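Local coordinates for nitroreductase family protein (Clostridium novyi, PDB 3G14) that probably acts as an oxidoreductase of the nitroreductase family, whose members generally use a bound flavin to reduce their substrates, at residues B[3-6]-B[7-11]; B[21-24]-B[25-28]; B[30-33]-B[34-38]; B[67-70]-B[71-75]. All coordinates share one frame; numbering follows the deposited sequence.

Contact 1. Residues B[3-6]-B[7-11]; sequences EFYE and VIKKR. With SO4 (sulfate ion), chain E.
K9 reaches back one turn of helix 4-10 and lays its last methylene over one face of the Y5 ring. K9 CE sits 3.2 Å above the ring plane, over the centre, a CH-pi contact, while NZ lies off-centre in a cation-pi contact, 4.1 Å from the centroid. A chi1 of -162° sets Y5 CG anti to the backbone N and leans the ring along the helix; the extended K9 chain crosses it obliquely and brings CE over its face. A long aliphatic chain with a charged end suits this place, because its polarised CE and its ammonium both profit from the pi electrons. E6 OE2, 4.4 Å from K9 NZ, adds an opposite charge nearby without forming a salt bridge.

On the buried side I8 CG1 meets F4 CE2 at 3.8 Å, an oblique, off-centre CH-pi contact. E3 is the N-cap: its carboxylate accepts from E6 N through OE1 at 3.0 Å and from Y5 N through OE2 at 2.9 Å, both donors standing well above its plane. Past the helix, the R11 guanidinium edge hydrogen-bonds through NH1 (3.0 Å to O4) and NH2 (3.1 Å to O2) to a sulfate, probably from the crystallisation liquor, which S13 OG also binds.

F4 meets F4 of the second subunit. Y5 OH is hydrogen-bonded to D32 of that subunit, which would be expected to restrict the ring at the dimer interface.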
ATOM      1  N   GLU B   3      18.924   5.417  -1.432  1.00 20.46           N
ATOM      2  CA  GLU B   3      18.157   6.282  -2.309  1.00 19.97           C
ATOM      3  C   GLU B   3      16.761   5.690  -2.650  1.00 19.60           C
ATOM      4  O   GLU B   3      16.597   4.482  -2.732  1.00 18.38           O
ATOM      5  CB  GLU B   3      18.979   6.550  -3.554  1.00 19.29           C
ATOM      6  CG  GLU B   3      18.382   7.581  -4.481  1.00 27.62           C
ATOM      7  CD  GLU B   3      17.412   6.963  -5.465  1.00 34.60           C
ATOM      8  OE1 GLU B   3      17.724   5.827  -5.932  1.00 31.56           O
ATOM      9  OE2 GLU B   3      16.356   7.602  -5.749  1.00 29.49           O
ATOM     10  N   PHE B   4      15.760   6.552  -2.842  1.00 16.50           N
ATOM     11  CA  PHE B   4      14.384   6.099  -2.900  1.00 18.19           C
ATOM     12  C   PHE B   4      14.130   5.080  -4.020  1.00 18.43           C
ATOM     13  O   PHE B   4      13.627   3.998  -3.773  1.00 17.94           O
ATOM     14  CB  PHE B   4      13.395   7.286  -3.048  1.00 18.70           C
ATOM     15  CG  PHE B   4      11.986   6.832  -3.189  1.00 18.97           C
ATOM     16  CD1 PHE B   4      11.238   6.512  -2.077  1.00 18.89           C
ATOM     17  CD2 PHE B   4      11.418   6.654  -4.452  1.00 26.67           C
ATOM     18  CE1 PHE B   4       9.955   6.027  -2.218  1.00 26.10           C
ATOM     19  CE2 PHE B   4      10.129   6.188  -4.568  1.00 23.08           C
ATOM     20  CZ  PHE B   4       9.417   5.885  -3.464  1.00 19.75           C
ATOM     21  N   TYR B   5      14.484   5.424  -5.261  1.00 17.98           N
ATOM     22  CA  TYR B   5      14.233   4.532  -6.390  1.00 19.31           C
ATOM     23  C   TYR B   5      15.009   3.203  -6.242  1.00 19.87           C
ATOM     24  O   TYR B   5      14.486   2.122  -6.561  1.00 19.04           O
ATOM     25  CB  TYR B   5      14.570   5.256  -7.700  1.00 21.07           C
ATOM     26  CG  TYR B   5      13.998   4.668  -8.981  1.00 26.35           C
ATOM     27  CD1 TYR B   5      12.888   3.806  -8.990  1.00 27.76           C
ATOM     28  CD2 TYR B   5      14.540   5.033 -10.207  1.00 34.47           C
ATOM     29  CE1 TYR B   5      12.356   3.306 -10.199  1.00 24.92           C
ATOM     30  CE2 TYR B   5      14.028   4.547 -11.404  1.00 41.95           C
ATOM     31  CZ  TYR B   5      12.940   3.686 -11.399  1.00 37.63           C
ATOM     32  OH  TYR B   5      12.490   3.231 -12.619  1.00 35.73           O
ATOM     33  N   GLU B   6      16.222   3.276  -5.691  1.00 19.29           N
ATOM     34  CA  GLU B   6      17.006   2.067  -5.379  1.00 19.86           C
ATOM     35  C   GLU B   6      16.276   1.161  -4.406  1.00 17.06           C
ATOM     36  O   GLU B   6      16.375  -0.055  -4.501  1.00 18.36           O
ATOM     37  CB  GLU B   6      18.386   2.415  -4.805  1.00 21.04           C
ATOM     38  CG  GLU B   6      19.372   2.910  -5.831  1.00 30.29           C
ATOM     39  CD  GLU B   6      19.467   1.980  -7.036  1.00 42.02           C
ATOM     40  OE1 GLU B   6      19.642   0.759  -6.817  1.00 48.86           O
ATOM     41  OE2 GLU B   6      19.351   2.466  -8.190  1.00 46.46           O
ATOM     42  N   VAL B   7      15.546   1.737  -3.453  1.00 15.70           N
ATOM     43  CA  VAL B   7      14.771   0.896  -2.522  1.00 14.62           C
ATOM     44  C   VAL B   7      13.661   0.162  -3.289  1.00 15.54           C
ATOM     45  O   VAL B   7      13.424  -1.049  -3.132  1.00 13.01           O
ATOM     46  CB  VAL B   7      14.221   1.690  -1.310  1.00 15.68           C
ATOM     47  CG1 VAL B   7      13.294   0.819  -0.459  1.00 18.46           C
ATOM     48  CG2 VAL B   7      15.360   2.254  -0.457  1.00 12.92           C
ATOM     49  N   ILE B   8      12.990   0.880  -4.174  1.00 14.37           N
ATOM     50  CA  ILE B   8      11.892   0.272  -4.929  1.00 15.46           C
ATOM     51  C   ILE B   8      12.421  -0.885  -5.787  1.00 16.16           C
ATOM     52  O   ILE B   8      11.774  -1.918  -5.883  1.00 16.73           O
ATOM     53  CB  ILE B   8      11.195   1.332  -5.850  1.00 16.93           C
ATOM     54  CG1 ILE B   8      10.672   2.481  -4.975  1.00 18.45           C
ATOM     55  CG2 ILE B   8      10.102   0.664  -6.758  1.00 14.67           C
ATOM     56  CD1 ILE B   8       9.544   2.115  -3.964  1.00 17.33           C
ATOM     57  N   LYS B   9      13.574  -0.657  -6.427  1.00 13.70           N
ATOM     58  CA  LYS B   9      14.195  -1.636  -7.302  1.00 16.14           C
ATOM     59  C   LYS B   9      14.723  -2.829  -6.548  1.00 16.16           C
ATOM     60  O   LYS B   9      14.685  -3.948  -7.070  1.00 19.51           O
ATOM     61  CB  LYS B   9      15.321  -1.014  -8.131  1.00 14.27           C
ATOM     62  CG  LYS B   9      14.835  -0.073  -9.209  1.00 17.90           C
ATOM     63  CD  LYS B   9      15.986   0.480 -10.003  1.00 22.02           C
ATOM     64  CE  LYS B   9      15.536   1.631 -10.845  1.00 27.06           C
ATOM     65  NZ  LYS B   9      16.657   2.161 -11.686  1.00 35.46           N
ATOM     66  N   LYS B  10      15.232  -2.619  -5.340  1.00 15.48           N
ATOM     67  CA  LYS B  10      15.876  -3.712  -4.590  1.00 18.32           C
ATOM     68  C   LYS B  10      14.867  -4.634  -3.911  1.00 18.56           C
ATOM     69  O   LYS B  10      15.171  -5.790  -3.641  1.00 19.30           O
ATOM     70  CB  LYS B  10      16.851  -3.141  -3.549  1.00 21.22           C
ATOM     71  CG  LYS B  10      17.535  -4.202  -2.659  1.00 22.61           C
ATOM     72  CD  LYS B  10      18.881  -3.759  -2.109  1.00 23.04           C
ATOM     73  CE  LYS B  10      19.274  -4.482  -0.789  1.00 37.18           C
ATOM     74  NZ  LYS B  10      18.492  -4.044   0.472  1.00 36.64           N
ATOM     75  N   ARG B  11      13.670  -4.122  -3.619  1.00 17.66           N
ATOM     76  CA  ARG B  11      12.677  -4.902  -2.905  1.00 19.63           C
ATOM     77  C   ARG B  11      12.355  -6.182  -3.661  1.00 18.56           C
ATOM     78  O   ARG B  11      12.011  -6.139  -4.823  1.00 20.62           O
ATOM     79  CB  ARG B  11      11.376  -4.122  -2.698  1.00 21.27           C
ATOM     80  CG  ARG B  11      10.365  -4.876  -1.829  1.00 18.84           C
ATOM     81  CD  ARG B  11       8.933  -4.680  -2.298  1.00 18.62           C
ATOM     82  NE  ARG B  11       8.741  -4.952  -3.710  1.00 16.70           N
ATOM     83  CZ  ARG B  11       8.619  -6.162  -4.261  1.00 22.93           C
ATOM     84  NH1 ARG B  11       8.694  -7.291  -3.532  1.00 18.95           N
ATOM     85  NH2 ARG B  11       8.433  -6.234  -5.572  1.00 22.99           N
TER
HETATM   86  S   SO4 E 193       8.842 -10.114  -6.149  1.00 31.91           S
HETATM   87  O1  SO4 E 193       8.184 -11.171  -6.902  1.00 31.11           O
HETATM   88  O2  SO4 E 193       9.103  -8.943  -6.987  1.00 33.10           O
HETATM   89  O3  SO4 E 193      10.143 -10.584  -5.666  1.00 28.08           O
HETATM   90  O4  SO4 E 193       7.960  -9.711  -5.053  1.00 24.30           O

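Contact 2. Residues B[21-24]-B[25-28]; sequences AIDR and DKLL
D23 and K26 form a long salt bridge at this helix start, their side chains lying alongside each other and pointing the same way. D23 OD2 is 3.6 Å from K26 NZ and 3.4 Å from K26 CE, so the carboxylate rests beside the end of the lysine as much as against its charge. D25 turns its carboxylate back to the preceding loop: with chi1 at 71°, CG stands between the backbone N and the carbonyl carbon, and OD1 comes 3.3 Å from D23 CB.

A van der Waals contact of another kind joins R24 and L28. L28 CD1 lies over one face of the R24 guanidinium, 3.5 Å above its plane and offset toward the rim; a leucine methyl suits the weakly solvated face of a cation whose N-H groups point outward in the plane. The apolar pair is I22 and L27: I22 CG2 touches L27 CB at 4.0 Å, the two side chains crossing at about a right angle. Both also pack on M80 and L151, which joins the helix start to the strands 80-86 and 144-151.

The backbone contributes L27 N to D23 O at 3.0 Å, nearly straight at 172°, and L28 N to R24 O at 2.9 Å. D23 holds the N-cap position, although its side chain makes no capping bond; its carbonyl receives the first i to i+4 bond, the usual opening of an alpha-helix, here helix 24-35.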
ATOM      1  N   ALA B  21      20.109 -11.265  14.454  1.00 20.81           N
ATOM      2  CA  ALA B  21      19.087 -10.468  15.134  1.00 22.36           C
ATOM      3  C   ALA B  21      18.825  -9.103  14.464  1.00 17.96           C
ATOM      4  O   ALA B  21      19.741  -8.438  13.978  1.00 17.47           O
ATOM      5  CB  ALA B  21      19.487 -10.256  16.577  1.00 22.71           C
ATOM      6  N   ILE B  22      17.577  -8.679  14.525  1.00 16.96           N
ATOM      7  CA  ILE B  22      17.138  -7.379  14.008  1.00 18.36           C
ATOM      8  C   ILE B  22      17.633  -6.311  14.945  1.00 18.48           C
ATOM      9  O   ILE B  22      17.581  -6.501  16.153  1.00 19.24           O
ATOM     10  CB  ILE B  22      15.588  -7.300  13.945  1.00 20.42           C
ATOM     11  CG1 ILE B  22      15.020  -8.422  13.056  1.00 22.74           C
ATOM     12  CG2 ILE B  22      15.117  -5.888  13.521  1.00 14.78           C
ATOM     13  CD1 ILE B  22      15.447  -8.384  11.626  1.00 20.85           C
ATOM     14  N   ASP B  23      18.122  -5.197  14.403  1.00 19.40           N
ATOM     15  CA  ASP B  23      18.535  -4.068  15.243  1.00 18.27           C
ATOM     16  C   ASP B  23      17.304  -3.305  15.709  1.00 19.24           C
ATOM     17  O   ASP B  23      16.505  -2.870  14.881  1.00 17.56           O
ATOM     18  CB  ASP B  23      19.468  -3.137  14.465  1.00 17.98           C
ATOM     19  CG  ASP B  23      20.868  -3.726  14.258  1.00 27.50           C
ATOM     20  OD1 ASP B  23      21.321  -4.534  15.104  1.00 35.74           O
ATOM     21  OD2 ASP B  23      21.529  -3.359  13.253  1.00 31.92           O
ATOM     22  N   ARG B  24      17.156  -3.115  17.025  1.00 20.17           N
ATOM     23  CA  ARG B  24      15.932  -2.516  17.585  1.00 21.21           C
ATOM     24  C   ARG B  24      15.628  -1.134  16.989  1.00 21.24           C
ATOM     25  O   ARG B  24      14.472  -0.812  16.685  1.00 18.44           O
ATOM     26  CB  ARG B  24      16.050  -2.412  19.118  1.00 23.24           C
ATOM     27  CG  ARG B  24      14.790  -1.893  19.817  1.00 22.69           C
ATOM     28  CD  ARG B  24      14.883  -2.060  21.337  1.00 26.31           C
ATOM     29  NE  ARG B  24      13.614  -1.717  21.987  1.00 27.41           N
ATOM     30  CZ  ARG B  24      13.229  -0.471  22.265  1.00 28.12           C
ATOM     31  NH1 ARG B  24      14.004   0.567  21.966  1.00 30.76           N
ATOM     32  NH2 ARG B  24      12.065  -0.253  22.854  1.00 32.46           N
ATOM     33  N   ASP B  25      16.670  -0.316  16.838  1.00 19.55           N
ATOM     34  CA  ASP B  25      16.527   1.029  16.286  1.00 20.53           C
ATOM     35  C   ASP B  25      16.021   0.975  14.827  1.00 19.89           C
ATOM     36  O   ASP B  25      15.159   1.772  14.418  1.00 16.85           O
ATOM     37  CB  ASP B  25      17.859   1.762  16.350  1.00 21.45           C
ATOM     38  CG  ASP B  25      18.876   1.222  15.353  1.00 27.71           C
ATOM     39  OD1 ASP B  25      19.252   0.024  15.473  1.00 30.96           O
ATOM     40  OD2 ASP B  25      19.268   1.991  14.430  1.00 35.04           O
ATOM     41  N   LYS B  26      16.553   0.027  14.053  1.00 16.92           N
ATOM     42  CA  LYS B  26      16.120  -0.139  12.661  1.00 18.35           C
ATOM     43  C   LYS B  26      14.667  -0.579  12.603  1.00 20.39           C
ATOM     44  O   LYS B  26      13.896  -0.022  11.841  1.00 20.54           O
ATOM     45  CB  LYS B  26      17.005  -1.123  11.902  1.00 18.29           C
ATOM     46  CG  LYS B  26      18.470  -0.695  11.667  1.00 19.39           C
ATOM     47  CD  LYS B  26      19.072  -1.570  10.561  1.00 19.83           C
ATOM     48  CE  LYS B  26      20.587  -1.589  10.525  1.00 28.97           C
ATOM     49  NZ  LYS B  26      21.187  -0.418  11.144  1.00 27.22           N
ATOM     50  N   LEU B  27      14.278  -1.549  13.427  1.00 19.35           N
ATOM     51  CA  LEU B  27      12.858  -1.929  13.550  1.00 18.79           C
ATOM     52  C   LEU B  27      11.949  -0.743  13.889  1.00 20.60           C
ATOM     53  O   LEU B  27      10.862  -0.574  13.297  1.00 19.98           O
ATOM     54  CB  LEU B  27      12.683  -2.973  14.639  1.00 19.65           C
ATOM     55  CG  LEU B  27      11.245  -3.479  14.872  1.00 21.09           C
ATOM     56  CD1 LEU B  27      10.634  -4.116  13.605  1.00 18.53           C
ATOM     57  CD2 LEU B  27      11.242  -4.423  16.037  1.00 21.60           C
ATOM     58  N   LEU B  28      12.358   0.077  14.847  1.00 18.61           N
ATOM     59  CA  LEU B  28      11.469   1.148  15.215  1.00 20.61           C
ATOM     60  C   LEU B  28      11.374   2.210  14.096  1.00 18.96           C
ATOM     61  O   LEU B  28      10.328   2.822  13.947  1.00 18.24           O
ATOM     62  CB  LEU B  28      11.805   1.721  16.581  1.00 19.22           C
ATOM     63  CG  LEU B  28      11.638   0.731  17.752  1.00 21.19           C
ATOM     64  CD1 LEU B  28      12.145   1.370  19.028  1.00 23.65           C
ATOM     65  CD2 LEU B  28      10.183   0.251  17.939  1.00 20.57           C
TER

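Contact 3. Residues B[30-33]-B[34-38]; sequences IIDM and AMRAP. With GOL (glycerol), chain I.
D32 and R36 form an i to i+4 salt bridge across the C-terminal end of helix 24-35, where R36 is the first residue to leave helical geometry. The aspartate has CG anti to its own amide nitrogen (chi1 -175°), which swings the carboxylate along the helix toward R36. The arginine takes the other course: CG lies beside the backbone N, and the chain runs extended from CG to NE, passing D32 O at CG before its guanidinium meets the acid. NE then gives OD2 a bond of 2.8 Å at 172°, in the guanidinium plane and on the syn side of the oxygen but tilted out of the carboxylate plane; NH2 adds only a weak bond to it. The two flat groups stand 81° apart, so the guanidinium edge meets one oxygen instead of pairing with both.

OD2 also takes a hydrogen bond from Y5 of the second subunit, and this shared acid ties the helix end to the dimer partner. The negative charge should be stabilised by the nearby arginine.

In selenomethionine M35, chi1 puts CG beside the backbone N, 4.4 Å from I31 CG2; bends at chi2 and chi3 then turn the SE end. A34, small enough for close packing, meets F48 and I111. At the helix end, R36 N bonds to M33 O at 3.2 Å. A glycerol, probably from the crystallisation liquor, donates from O3 to D32 OD1 (2.9 Å).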
ATOM      1  N   ILE B  30      11.434   1.409  10.808  1.00 18.21           N
ATOM      2  CA  ILE B  30      10.462   0.746   9.904  1.00 18.42           C
ATOM      3  C   ILE B  30       9.017   1.021  10.380  1.00 18.19           C
ATOM      4  O   ILE B  30       8.125   1.416   9.592  1.00 15.51           O
ATOM      5  CB  ILE B  30      10.797  -0.768   9.817  1.00 16.86           C
ATOM      6  CG1 ILE B  30      12.194  -0.947   9.189  1.00 20.43           C
ATOM      7  CG2 ILE B  30       9.728  -1.538   9.034  1.00 16.57           C
ATOM      8  CD1 ILE B  30      12.806  -2.346   9.408  1.00 17.98           C
ATOM      9  N   ILE B  31       8.766   0.830  11.683  1.00 16.85           N
ATOM     10  CA  ILE B  31       7.426   1.077  12.195  1.00 17.47           C
ATOM     11  C   ILE B  31       7.036   2.563  12.045  1.00 18.00           C
ATOM     12  O   ILE B  31       5.893   2.902  11.720  1.00 16.80           O
ATOM     13  CB  ILE B  31       7.238   0.586  13.660  1.00 17.93           C
ATOM     14  CG1 ILE B  31       7.551  -0.924  13.786  1.00 23.42           C
ATOM     15  CG2 ILE B  31       5.771   0.837  14.112  1.00 16.17           C
ATOM     16  CD1 ILE B  31       6.715  -1.898  12.879  1.00 18.67           C
ATOM     17  N   ASP B  32       7.975   3.465  12.327  1.00 14.37           N
ATOM     18  CA  ASP B  32       7.770   4.887  12.102  1.00 17.65           C
ATOM     19  C   ASP B  32       7.371   5.210  10.656  1.00 16.85           C
ATOM     20  O   ASP B  32       6.471   6.006  10.422  1.00 16.56           O
ATOM     21  CB  ASP B  32       9.030   5.667  12.457  1.00 17.36           C
ATOM     22  CG  ASP B  32       8.825   7.148  12.348  1.00 21.18           C
ATOM     23  OD1 ASP B  32       8.016   7.703  13.125  1.00 22.42           O
ATOM     24  OD2 ASP B  32       9.458   7.745  11.474  1.00 17.03           O
HETATM   25  N   MSE B  33       8.015   4.562   9.697  1.00 16.52           N
HETATM   26  CA  MSE B  33       7.604   4.727   8.300  1.00 17.76           C
HETATM   27  C   MSE B  33       6.142   4.334   8.098  1.00 16.70           C
HETATM   28  O   MSE B  33       5.419   5.036   7.436  1.00 17.91           O
HETATM   29  CB  MSE B  33       8.569   4.006   7.374  1.00 17.49           C
HETATM   30  CG  MSE B  33       9.966   4.716   7.453  1.00 20.36           C
HETATM   31 SE   MSE B  33      11.249   3.909   6.263  0.75 22.67          SE
HETATM   32  CE  MSE B  33      12.712   3.700   7.536  1.00 24.96           C
ATOM     33  N   ALA B  34       5.692   3.256   8.716  1.00 16.48           N
ATOM     34  CA  ALA B  34       4.279   2.887   8.687  1.00 16.92           C
ATOM     35  C   ALA B  34       3.383   3.922   9.361  1.00 16.74           C
ATOM     36  O   ALA B  34       2.298   4.236   8.857  1.00 17.95           O
ATOM     37  CB  ALA B  34       4.073   1.494   9.293  1.00 18.24           C
HETATM   38  N   MSE B  35       3.837   4.466  10.490  1.00 19.31           N
HETATM   39  CA  MSE B  35       3.077   5.481  11.221  1.00 19.35           C
HETATM   40  C   MSE B  35       2.859   6.716  10.346  1.00 20.30           C
HETATM   41  O   MSE B  35       1.877   7.440  10.530  1.00 21.44           O
HETATM   42  CB  MSE B  35       3.787   5.878  12.509  1.00 17.78           C
HETATM   43  CG  MSE B  35       3.876   4.768  13.541  1.00 18.69           C
HETATM   44 SE   MSE B  35       2.181   4.194  14.229  0.75 18.42          SE
HETATM   45  CE  MSE B  35       1.771   2.819  12.939  1.00 18.43           C
ATOM     46  N   ARG B  36       3.769   6.952   9.401  1.00 18.07           N
ATOM     47  CA  ARG B  36       3.690   8.147   8.535  1.00 16.98           C
ATOM     48  C   ARG B  36       2.893   7.897   7.251  1.00 16.42           C
ATOM     49  O   ARG B  36       2.837   8.767   6.362  1.00 19.10           O
ATOM     50  CB  ARG B  36       5.096   8.605   8.186  1.00 16.92           C
ATOM     51  CG  ARG B  36       5.838   9.204   9.361  1.00 15.08           C
ATOM     52  CD  ARG B  36       7.265   9.439   8.949  1.00 21.41           C
ATOM     53  NE  ARG B  36       8.124   9.791  10.077  1.00 23.75           N
ATOM     54  CZ  ARG B  36       8.272  11.010  10.591  1.00 28.00           C
ATOM     55  NH1 ARG B  36       7.635  12.062  10.101  1.00 25.48           N
ATOM     56  NH2 ARG B  36       9.111  11.181  11.598  1.00 27.57           N
ATOM     57  N   ALA B  37       2.258   6.737   7.147  1.00 16.08           N
ATOM     58  CA  ALA B  37       1.507   6.383   5.944  1.00 16.62           C
ATOM     59  C   ALA B  37       0.228   7.232   5.919  1.00 14.79           C
ATOM     60  O   ALA B  37      -0.306   7.580   6.992  1.00 17.23           O
ATOM     61  CB  ALA B  37       1.176   4.907   5.938  1.00 17.44           C
ATOM     62  N   PRO B  38      -0.292   7.543   4.706  1.00 16.24           N
ATOM     63  CA  PRO B  38      -1.613   8.182   4.591  1.00 16.55           C
ATOM     64  C   PRO B  38      -2.710   7.179   4.918  1.00 15.86           C
ATOM     65  O   PRO B  38      -2.551   5.980   4.665  1.00 16.50           O
ATOM     66  CB  PRO B  38      -1.715   8.566   3.101  1.00 16.80           C
ATOM     67  CG  PRO B  38      -0.869   7.581   2.383  1.00 18.14           C
ATOM     68  CD  PRO B  38       0.271   7.212   3.376  1.00 16.95           C
TER
HETATM   69  C1  GOL I 197       3.120   9.989  12.507  1.00 45.83           C
HETATM   70  O1  GOL I 197       1.833   9.739  13.022  1.00 42.38           O
HETATM   71  C2  GOL I 197       4.164   9.823  13.611  1.00 52.46           C
HETATM   72  O2  GOL I 197       3.876   8.787  14.542  1.00 53.15           O
HETATM   73  C3  GOL I 197       5.536   9.604  12.990  1.00 53.37           C
HETATM   74  O3  GOL I 197       6.533  10.120  13.846  1.00 58.47           O

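Contact 4. Residues B[67-70]-B[71-75]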
ATOM      1  N   LYS B  67       0.519 -23.247  -1.513  1.00 18.74           N
ATOM      2  CA  LYS B  67       0.751 -24.500  -2.217  1.00 22.98           C
ATOM      3  C   LYS B  67       2.076 -25.109  -1.780  1.00 22.83           C
ATOM      4  O   LYS B  67       2.180 -26.329  -1.644  1.00 25.48           O
ATOM      5  CB  LYS B  67       0.763 -24.227  -3.738  1.00 23.71           C
ATOM      6  CG  LYS B  67       0.213 -25.305  -4.600  1.00 33.06           C
ATOM      7  CD  LYS B  67       0.240 -24.859  -6.059  1.00 28.18           C
ATOM      8  CE  LYS B  67      -0.857 -23.830  -6.411  1.00 38.79           C
ATOM      9  NZ  LYS B  67      -0.999 -23.737  -7.912  1.00 42.32           N
ATOM     10  N   THR B  68       3.102 -24.268  -1.582  1.00 20.58           N
ATOM     11  CA  THR B  68       4.439 -24.751  -1.185  1.00 20.35           C
ATOM     12  C   THR B  68       4.753 -24.327   0.241  1.00 19.79           C
ATOM     13  O   THR B  68       4.122 -23.427   0.753  1.00 17.11           O
ATOM     14  CB  THR B  68       5.544 -24.225  -2.110  1.00 22.82           C
ATOM     15  OG1 THR B  68       5.782 -22.844  -1.868  1.00 18.11           O
ATOM     16  CG2 THR B  68       5.144 -24.401  -3.552  1.00 21.49           C
ATOM     17  N   SER B  69       5.741 -24.968   0.879  1.00 19.25           N
ATOM     18  CA  SER B  69       6.121 -24.621   2.260  1.00 17.89           C
ATOM     19  C   SER B  69       7.071 -23.409   2.413  1.00 15.73           C
ATOM     20  O   SER B  69       7.460 -23.080   3.530  1.00 14.00           O
ATOM     21  CB  SER B  69       6.720 -25.863   2.938  1.00 22.16           C
ATOM     22  OG  SER B  69       7.891 -26.227   2.235  1.00 31.26           O
ATOM     23  N   ALA B  70       7.375 -22.698   1.330  1.00 15.49           N
ATOM     24  CA  ALA B  70       8.406 -21.654   1.346  1.00 18.01           C
ATOM     25  C   ALA B  70       8.054 -20.515   2.339  1.00 17.52           C
ATOM     26  O   ALA B  70       8.910 -20.068   3.118  1.00 16.95           O
ATOM     27  CB  ALA B  70       8.663 -21.114  -0.067  1.00 16.22           C
ATOM     28  N   ALA B  71       6.790 -20.069   2.321  1.00 15.10           N
ATOM     29  CA  ALA B  71       6.342 -19.002   3.232  1.00 16.82           C
ATOM     30  C   ALA B  71       6.416 -19.447   4.706  1.00 13.63           C
ATOM     31  O   ALA B  71       6.921 -18.722   5.571  1.00 13.24           O
ATOM     32  CB  ALA B  71       4.882 -18.522   2.851  1.00 16.23           C
ATOM     33  N   SER B  72       5.918 -20.655   4.989  1.00 16.47           N
ATOM     34  CA  SER B  72       5.925 -21.219   6.339  1.00 18.28           C
ATOM     35  C   SER B  72       7.360 -21.265   6.816  1.00 14.96           C
ATOM     36  O   SER B  72       7.644 -20.835   7.941  1.00 15.75           O
ATOM     37  CB  SER B  72       5.333 -22.628   6.344  1.00 20.29           C
ATOM     38  OG  SER B  72       3.923 -22.575   6.217  1.00 19.72           O
ATOM     39  N   GLU B  73       8.274 -21.716   5.954  1.00 16.94           N
ATOM     40  CA  GLU B  73       9.702 -21.830   6.342  1.00 14.79           C
ATOM     41  C   GLU B  73      10.346 -20.471   6.564  1.00 16.20           C
ATOM     42  O   GLU B  73      11.162 -20.348   7.490  1.00 13.92           O
ATOM     43  CB  GLU B  73      10.489 -22.648   5.328  1.00 14.76           C
ATOM     44  CG  GLU B  73       9.996 -24.072   5.313  1.00 17.84           C
ATOM     45  CD  GLU B  73      10.497 -24.886   4.176  1.00 25.29           C
ATOM     46  OE1 GLU B  73      11.402 -24.416   3.449  1.00 28.05           O
ATOM     47  OE2 GLU B  73      10.003 -26.034   4.056  1.00 23.40           O
ATOM     48  N   ALA B  74       9.920 -19.448   5.791  1.00 16.44           N
ATOM     49  CA  ALA B  74      10.440 -18.073   5.952  1.00 17.03           C
ATOM     50  C   ALA B  74      10.089 -17.548   7.382  1.00 14.48           C
ATOM     51  O   ALA B  74      10.919 -16.953   8.081  1.00 15.83           O
ATOM     52  CB  ALA B  74       9.869 -17.119   4.870  1.00 16.71           C
ATOM     53  N   VAL B  75       8.882 -17.845   7.829  1.00 11.40           N
ATOM     54  CA  VAL B  75       8.442 -17.474   9.168  1.00 14.17           C
ATOM     55  C   VAL B  75       9.210 -18.264  10.243  1.00 11.84           C
ATOM     56  O   VAL B  75       9.579 -17.717  11.284  1.00 14.57           O
ATOM     57  CB  VAL B  75       6.903 -17.673   9.359  1.00 11.12           C
ATOM     58  CG1 VAL B  75       6.524 -17.552  10.865  1.00 13.60           C
ATOM     59  CG2 VAL B  75       6.071 -16.606   8.498  1.00 13.41           C
TER
HETATM   60  O   HOH W   1       4.969 -20.567   0.151  1.00 14.79           O
HETATM   61  O   HOH W   2       4.164 -21.903   3.162  1.00 15.92           O
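With chi1 at 63°, S69 holds OG between its backbone N and carbonyl carbon, while E73 has CG beside its own N (chi1 -65°) and a chain extended beyond it, running back along the helix. These two choices bring the hydroxyl and the carboxylate together: S69 OG donates to E73 OE2 over 2.8 Å. The hydroxyl stands above the carboxylate plane, 65° out of it, and OE2 also touches S69 CB. On the way the glutamate chain passes the serine carbonyl, E73 CG lying 3.3 Å from S69 O.

The same pair is joined through the backbone, E73 N giving S69 O a hydrogen bond of 2.9 Å, so that side chain and main chain both link residues i and i+4. S69 is the N-cap residue of helix 70-77, yet its OG makes no capping bond to a helix amide. Serine suits this position because its short hydroxyl can reach E73 OE2. The glutamate lies four residues after the N-cap, and its negative charge near the N-terminal end probably interacts favourably with the helix dipole.

Two of the first-turn amides are reached by water instead. Water 1 accepts from A71 N at 2.9 Å and water 2 from S72 N at 2.8 Å; each donates to T68 O, so one loop carbonyl serves two bridges. The small methyl groups of the alanines allow close contact: A71 meets K15 and N66, and A74 meets P150 of strand 144-151. S72 OG is hydrogen-bonded to A61 O, which joins this helix to helix 54-63.

From the N terminus, the contacts come in series; none nests within or crosses another, and each is formed within one continuous stretch, so no long loop is closed. Contact 1 spans helix 4-10, contact 2 opens helix 24-35, and contact 3 ends that same helix, the centres of contacts 2 and 3 about 15 Å apart. Contact 4 then starts helix 70-77, on the opposite side of the chain's centre from contact 3, with about 27 Å between centres. Contact 1 of one subunit meets contact 3 of the other (Y5 with D32, R11 with R36), though within one chain the two do not touch; contacts 2 and 4 both pack against strand 144-151 of their own chain.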